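Long-range contact in glucose-6-phosphate isomerase (Chlamydia trachomatis D/UW-3/CX, PDB 6OTU), which catalyses the reversible isomerization of glucose 6-phosphate to fructose 6-phosphate: residues G159-A170 with G341-Q351. Numbering follows the deposited sequence.
Sequences GSELGPKAMYFA and GLKYFTAHLQQ. With G6Q (glucose-6-phosphate), chain E.
Where Ala166 faces Tyr344, helices 162-170 and 345-351 run nearly antiparallel, their axes at 153° and 8.6 Å apart at closest approach. Small residues permit this: the methyl of Ala166 sits on the backbone of Tyr344, CB to O 3.5 Å, and Gly163 lays its CA over one face of the His348 imidazole, 3.9 Å from the ring centroid. No direct hydrogen bond joins the segments; instead a water donates to Ala166 O and accepts from Tyr344 N, linking a carbonyl in the middle of helix 162-172 to the N-terminal turn of helix 345-357.

The Tyr344 ring lies obliquely against one face of Phe169, planes at 37°, with its CE2 over the middle of the phenyl ring; Tyr168 backs the other face. Lys165, CG anti to the backbone N (chi1 -176°), bends at chi3, bringing CE within 3.9 Å of Tyr344 CD1, while its ammonium makes a weak salt bridge to Glu161. On another flank the Met167 methyl, CE, meets Phe345 CE1 at 3.8 Å, and helix 466-487 packs on Met167 and His348.

At the ligand end of the pair, Leu162 CD1 lies 3.6 Å from Ala347 O, and Gln351 stretches out alongside Gly159. Gly159 N donates to sugar O3 at 2.9 Å; Gln351 NE2 reaches the same O3 only weakly and also bonds Glu355, the assigned proton donor. Ser160 OG grips phosphate oxygen O1P at 2.7 Å. The helix pair thus joins the two sheet-containing halves of the phosphoglucose isomerase fold, while the turn before helix 162-172 and Gln351 of helix 345-357 line its sugar-phosphate pocket.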
loop_
_atom_site.group_PDB
_atom_site.type_symbol
_atom_site.label_atom_id
_atom_site.label_comp_id
_atom_site.label_asym_id
_atom_site.label_seq_id
_atom_site.Cartn_x
_atom_site.Cartn_y
_atom_site.Cartn_z
ATOM N N GLY A 159 -4.347 -14.193 -5.755
ATOM C CA GLY A 159 -3.539 -14.479 -6.932
ATOM C C GLY A 159 -4.302 -14.394 -8.243
ATOM O O GLY A 159 -3.697 -14.169 -9.297
ATOM N N SER A 160 -5.622 -14.563 -8.205
ATOM C CA SER A 160 -6.445 -14.452 -9.404
ATOM C C SER A 160 -6.731 -13.016 -9.828
ATOM O O SER A 160 -7.311 -12.828 -10.904
ATOM C CB SER A 160 -7.775 -15.203 -9.226
ATOM O OG SER A 160 -7.571 -16.607 -9.092
ATOM N N GLU A 161 -6.343 -12.009 -9.033
ATOM C CA GLU A 161 -6.560 -10.611 -9.401
ATOM C C GLU A 161 -5.286 -9.780 -9.443
ATOM O O GLU A 161 -5.068 -9.043 -10.413
ATOM C CB GLU A 161 -7.546 -9.948 -8.429
ATOM C CG GLU A 161 -7.773 -8.462 -8.740
ATOM C CD GLU A 161 -7.920 -7.586 -7.506
ATOM O OE1 GLU A 161 -7.398 -7.950 -6.432
ATOM O OE2 GLU A 161 -8.563 -6.520 -7.617
ATOM N N LEU A 162 -4.438 -9.867 -8.413
ATOM C CA LEU A 162 -3.438 -8.826 -8.181
ATOM C C LEU A 162 -2.361 -8.822 -9.258
ATOM O O LEU A 162 -1.982 -7.754 -9.749
ATOM C CB LEU A 162 -2.812 -8.990 -6.796
ATOM C CG LEU A 162 -3.574 -8.357 -5.642
ATOM C CD1 LEU A 162 -2.621 -8.015 -4.521
ATOM C CD2 LEU A 162 -4.285 -7.126 -6.139
ATOM N N GLY A 163 -1.865 -10.000 -9.643
ATOM C CA GLY A 163 -0.877 -10.115 -10.690
ATOM C C GLY A 163 -1.379 -9.619 -12.036
ATOM O O GLY A 163 -0.766 -8.745 -12.663
ATOM N N PRO A 164 -2.496 -10.181 -12.522
ATOM C CA PRO A 164 -3.113 -9.618 -13.737
ATOM C C PRO A 164 -3.340 -8.109 -13.664
ATOM O O PRO A 164 -3.000 -7.397 -14.615
ATOM C CB PRO A 164 -4.427 -10.402 -13.844
ATOM C CG PRO A 164 -4.103 -11.727 -13.240
ATOM C CD PRO A 164 -3.077 -11.494 -12.165
ATOM N N LYS A 165 -3.856 -7.602 -12.541
ATOM C CA LYS A 165 -4.146 -6.174 -12.432
ATOM C C LYS A 165 -2.865 -5.341 -12.461
ATOM O O LYS A 165 -2.805 -4.318 -13.145
ATOM C CB LYS A 165 -4.958 -5.893 -11.160
ATOM C CG LYS A 165 -5.403 -4.419 -11.017
ATOM C CD LYS A 165 -6.431 -4.212 -9.920
ATOM C CE LYS A 165 -5.782 -4.288 -8.554
ATOM N NZ LYS A 165 -6.629 -3.664 -7.492
ATOM N N ALA A 166 -1.831 -5.774 -11.740
ATOM C CA ALA A 166 -0.548 -5.083 -11.787
ATOM C C ALA A 166 0.027 -5.068 -13.203
ATOM O O ALA A 166 0.622 -4.070 -13.636
ATOM C CB ALA A 166 0.427 -5.747 -10.814
ATOM N N MET A 167 -0.138 -6.169 -13.940
ATOM C CA MET A 167 0.408 -6.238 -15.289
ATOM C C MET A 167 -0.428 -5.416 -16.265
ATOM O O MET A 167 0.122 -4.786 -17.171
ATOM C CB MET A 167 0.515 -7.704 -15.744
ATOM C CG MET A 167 1.647 -8.509 -15.056
ATOM S SD MET A 167 3.310 -7.742 -15.111
ATOM C CE MET A 167 3.396 -6.978 -13.480
ATOM N N TYR A 168 -1.751 -5.401 -16.086
ATOM C CA TYR A 168 -2.611 -4.632 -16.975
ATOM C C TYR A 168 -2.268 -3.141 -16.913
ATOM O O TYR A 168 -2.088 -2.488 -17.950
ATOM C CB TYR A 168 -4.091 -4.878 -16.631
ATOM C CG TYR A 168 -4.983 -3.839 -17.268
ATOM C CD1 TYR A 168 -5.295 -3.904 -18.617
ATOM C CD2 TYR A 168 -5.450 -2.757 -16.541
ATOM C CE1 TYR A 168 -6.069 -2.930 -19.217
ATOM C CE2 TYR A 168 -6.223 -1.780 -17.128
ATOM C CZ TYR A 168 -6.529 -1.863 -18.469
ATOM O OH TYR A 168 -7.310 -0.881 -19.062
ATOM N N PHE A 169 -2.154 -2.581 -15.702
ATOM C CA PHE A 169 -1.773 -1.174 -15.606
ATOM C C PHE A 169 -0.326 -0.941 -16.029
ATOM O O PHE A 169 0.008 0.155 -16.491
ATOM C CB PHE A 169 -2.020 -0.645 -14.193
ATOM C CG PHE A 169 -3.476 -0.481 -13.876
ATOM C CD1 PHE A 169 -4.149 0.682 -14.220
ATOM C CD2 PHE A 169 -4.192 -1.514 -13.283
ATOM C CE1 PHE A 169 -5.504 0.814 -13.945
ATOM C CE2 PHE A 169 -5.546 -1.378 -13.008
ATOM C CZ PHE A 169 -6.198 -0.224 -13.336
ATOM N N ALA A 170 0.542 -1.946 -15.899
ATOM C CA ALA A 170 1.922 -1.754 -16.341
ATOM C C ALA A 170 1.988 -1.551 -17.847
ATOM O O ALA A 170 2.789 -0.749 -18.343
ATOM C CB ALA A 170 2.783 -2.947 -15.940
ATOM N N GLY A 341 2.783 3.571 -14.360
ATOM C CA GLY A 341 2.334 2.264 -14.809
ATOM C C GLY A 341 2.481 1.177 -13.759
ATOM O O GLY A 341 1.699 0.228 -13.737
ATOM N N LEU A 342 3.469 1.298 -12.873
ATOM C CA LEU A 342 3.675 0.331 -11.801
ATOM C C LEU A 342 2.903 0.683 -10.523
ATOM O O LEU A 342 3.295 0.247 -9.431
ATOM C CB LEU A 342 5.173 0.196 -11.505
ATOM C CG LEU A 342 5.971 -0.445 -12.660
ATOM C CD1 LEU A 342 7.495 -0.509 -12.397
ATOM C CD2 LEU A 342 5.419 -1.834 -12.975
ATOM N N LYS A 343 1.816 1.457 -10.633
ATOM C CA LYS A 343 1.078 1.866 -9.438
ATOM C C LYS A 343 0.559 0.672 -8.646
ATOM O O LYS A 343 0.441 0.758 -7.418
ATOM C CB LYS A 343 -0.077 2.804 -9.818
ATOM C CG LYS A 343 -0.162 4.019 -8.900
ATOM C CD LYS A 343 -0.459 5.335 -9.637
ATOM C CE LYS A 343 -1.917 5.436 -10.102
ATOM N NZ LYS A 343 -2.195 6.727 -10.821
ATOM N N TYR A 344 0.256 -0.452 -9.306
ATOM C CA TYR A 344 -0.268 -1.613 -8.592
ATOM C C TYR A 344 0.757 -2.721 -8.414
ATOM O O TYR A 344 0.406 -3.793 -7.907
ATOM C CB TYR A 344 -1.512 -2.173 -9.293
ATOM C CG TYR A 344 -2.644 -1.181 -9.439
ATOM C CD1 TYR A 344 -3.627 -1.051 -8.460
ATOM C CD2 TYR A 344 -2.720 -0.361 -10.559
ATOM C CE1 TYR A 344 -4.666 -0.137 -8.612
ATOM C CE2 TYR A 344 -3.732 0.552 -10.713
ATOM C CZ TYR A 344 -4.705 0.664 -9.747
ATOM O OH TYR A 344 -5.700 1.595 -9.944
ATOM N N PHE A 345 2.017 -2.487 -8.787
ATOM C CA PHE A 345 3.019 -3.551 -8.748
ATOM C C PHE A 345 3.419 -3.913 -7.316
ATOM O O PHE A 345 3.617 -5.094 -7.008
ATOM C CB PHE A 345 4.241 -3.132 -9.559
ATOM C CG PHE A 345 5.227 -4.236 -9.798
ATOM C CD1 PHE A 345 4.815 -5.455 -10.313
ATOM C CD2 PHE A 345 6.576 -4.038 -9.541
ATOM C CE1 PHE A 345 5.727 -6.482 -10.554
ATOM C CE2 PHE A 345 7.508 -5.050 -9.782
ATOM C CZ PHE A 345 7.076 -6.282 -10.293
ATOM N N THR A 346 3.544 -2.920 -6.428
ATOM C CA THR A 346 3.948 -3.197 -5.048
ATOM C C THR A 346 2.901 -4.030 -4.306
ATOM O O THR A 346 3.245 -4.889 -3.483
ATOM C CB THR A 346 4.211 -1.883 -4.306
ATOM O OG1 THR A 346 5.329 -1.211 -4.900
ATOM C CG2 THR A 346 4.528 -2.135 -2.840
ATOM N N ALA A 347 1.618 -3.786 -4.571
ATOM C CA ALA A 347 0.583 -4.585 -3.930
ATOM C C ALA A 347 0.723 -6.052 -4.309
ATOM O O ALA A 347 0.603 -6.938 -3.453
ATOM C CB ALA A 347 -0.803 -4.058 -4.306
ATOM N N HIS A 348 1.026 -6.324 -5.581
ATOM C CA HIS A 348 1.230 -7.700 -6.015
ATOM C C HIS A 348 2.503 -8.304 -5.429
ATOM O O HIS A 348 2.511 -9.474 -5.029
ATOM C CB HIS A 348 1.294 -7.780 -7.530
ATOM C CG HIS A 348 1.867 -9.073 -8.010
ATOM N ND1 HIS A 348 1.249 -10.285 -7.775
ATOM C CD2 HIS A 348 3.017 -9.354 -8.670
ATOM C CE1 HIS A 348 1.985 -11.255 -8.287
ATOM N NE2 HIS A 348 3.061 -10.718 -8.839
ATOM N N LEU A 349 3.599 -7.544 -5.422
ATOM C CA LEU A 349 4.831 -8.036 -4.812
ATOM C C LEU A 349 4.603 -8.373 -3.344
ATOM O O LEU A 349 5.104 -9.385 -2.837
ATOM C CB LEU A 349 5.935 -6.988 -4.940
ATOM C CG LEU A 349 6.376 -6.614 -6.349
ATOM C CD1 LEU A 349 7.493 -5.572 -6.317
ATOM C CD2 LEU A 349 6.821 -7.879 -7.071
ATOM N N GLN A 350 3.862 -7.512 -2.645
ATOM C CA GLN A 350 3.568 -7.742 -1.237
ATOM C C GLN A 350 2.880 -9.091 -1.029
ATOM O O GLN A 350 3.209 -9.824 -0.086
ATOM C CB GLN A 350 2.717 -6.582 -0.723
ATOM C CG GLN A 350 2.154 -6.709 0.663
ATOM C CD GLN A 350 1.273 -5.511 0.972
ATOM O OE1 GLN A 350 0.161 -5.421 0.464
ATOM N NE2 GLN A 350 1.789 -4.555 1.754
ATOM N N GLN A 351 1.937 -9.452 -1.910
ATOM C CA GLN A 351 1.336 -10.781 -1.816
ATOM C C GLN A 351 2.356 -11.866 -2.141
ATOM O O GLN A 351 2.468 -12.873 -1.430
ATOM C CB GLN A 351 0.140 -10.912 -2.756
ATOM C CG GLN A 351 -0.214 -12.389 -2.983
ATOM C CD GLN A 351 -1.515 -12.611 -3.717
ATOM O OE1 GLN A 351 -1.827 -11.903 -4.672
ATOM N NE2 GLN A 351 -2.288 -13.608 -3.273
HETATM C C1 G6Q E . -2.404 -17.589 -4.155
HETATM C C2 G6Q E . -3.317 -17.817 -2.948
HETATM C C3 G6Q E . -4.612 -17.014 -2.994
HETATM C C4 G6Q E . -5.604 -17.491 -4.062
HETATM C C5 G6Q E . -6.995 -16.898 -3.834
HETATM C C6 G6Q E . -7.945 -17.201 -4.968
HETATM O O1 G6Q E . -1.440 -18.266 -4.292
HETATM O O2 G6Q E . -3.624 -19.198 -2.799
HETATM O O3 G6Q E . -4.318 -15.632 -3.212
HETATM O O4 G6Q E . -5.150 -17.115 -5.359
HETATM O O5 G6Q E . -7.513 -17.391 -2.595
HETATM O O6 G6Q E . -7.998 -18.645 -5.130
HETATM P P G6Q E . -8.766 -19.277 -6.404
HETATM O O1P G6Q E . -8.019 -18.806 -7.640
HETATM O O2P G6Q E . -8.661 -20.783 -6.192
HETATM O O3P G6Q E . -10.194 -18.771 -6.354
HETATM O O HOH W 1 1.040 -1.574 -12.224
#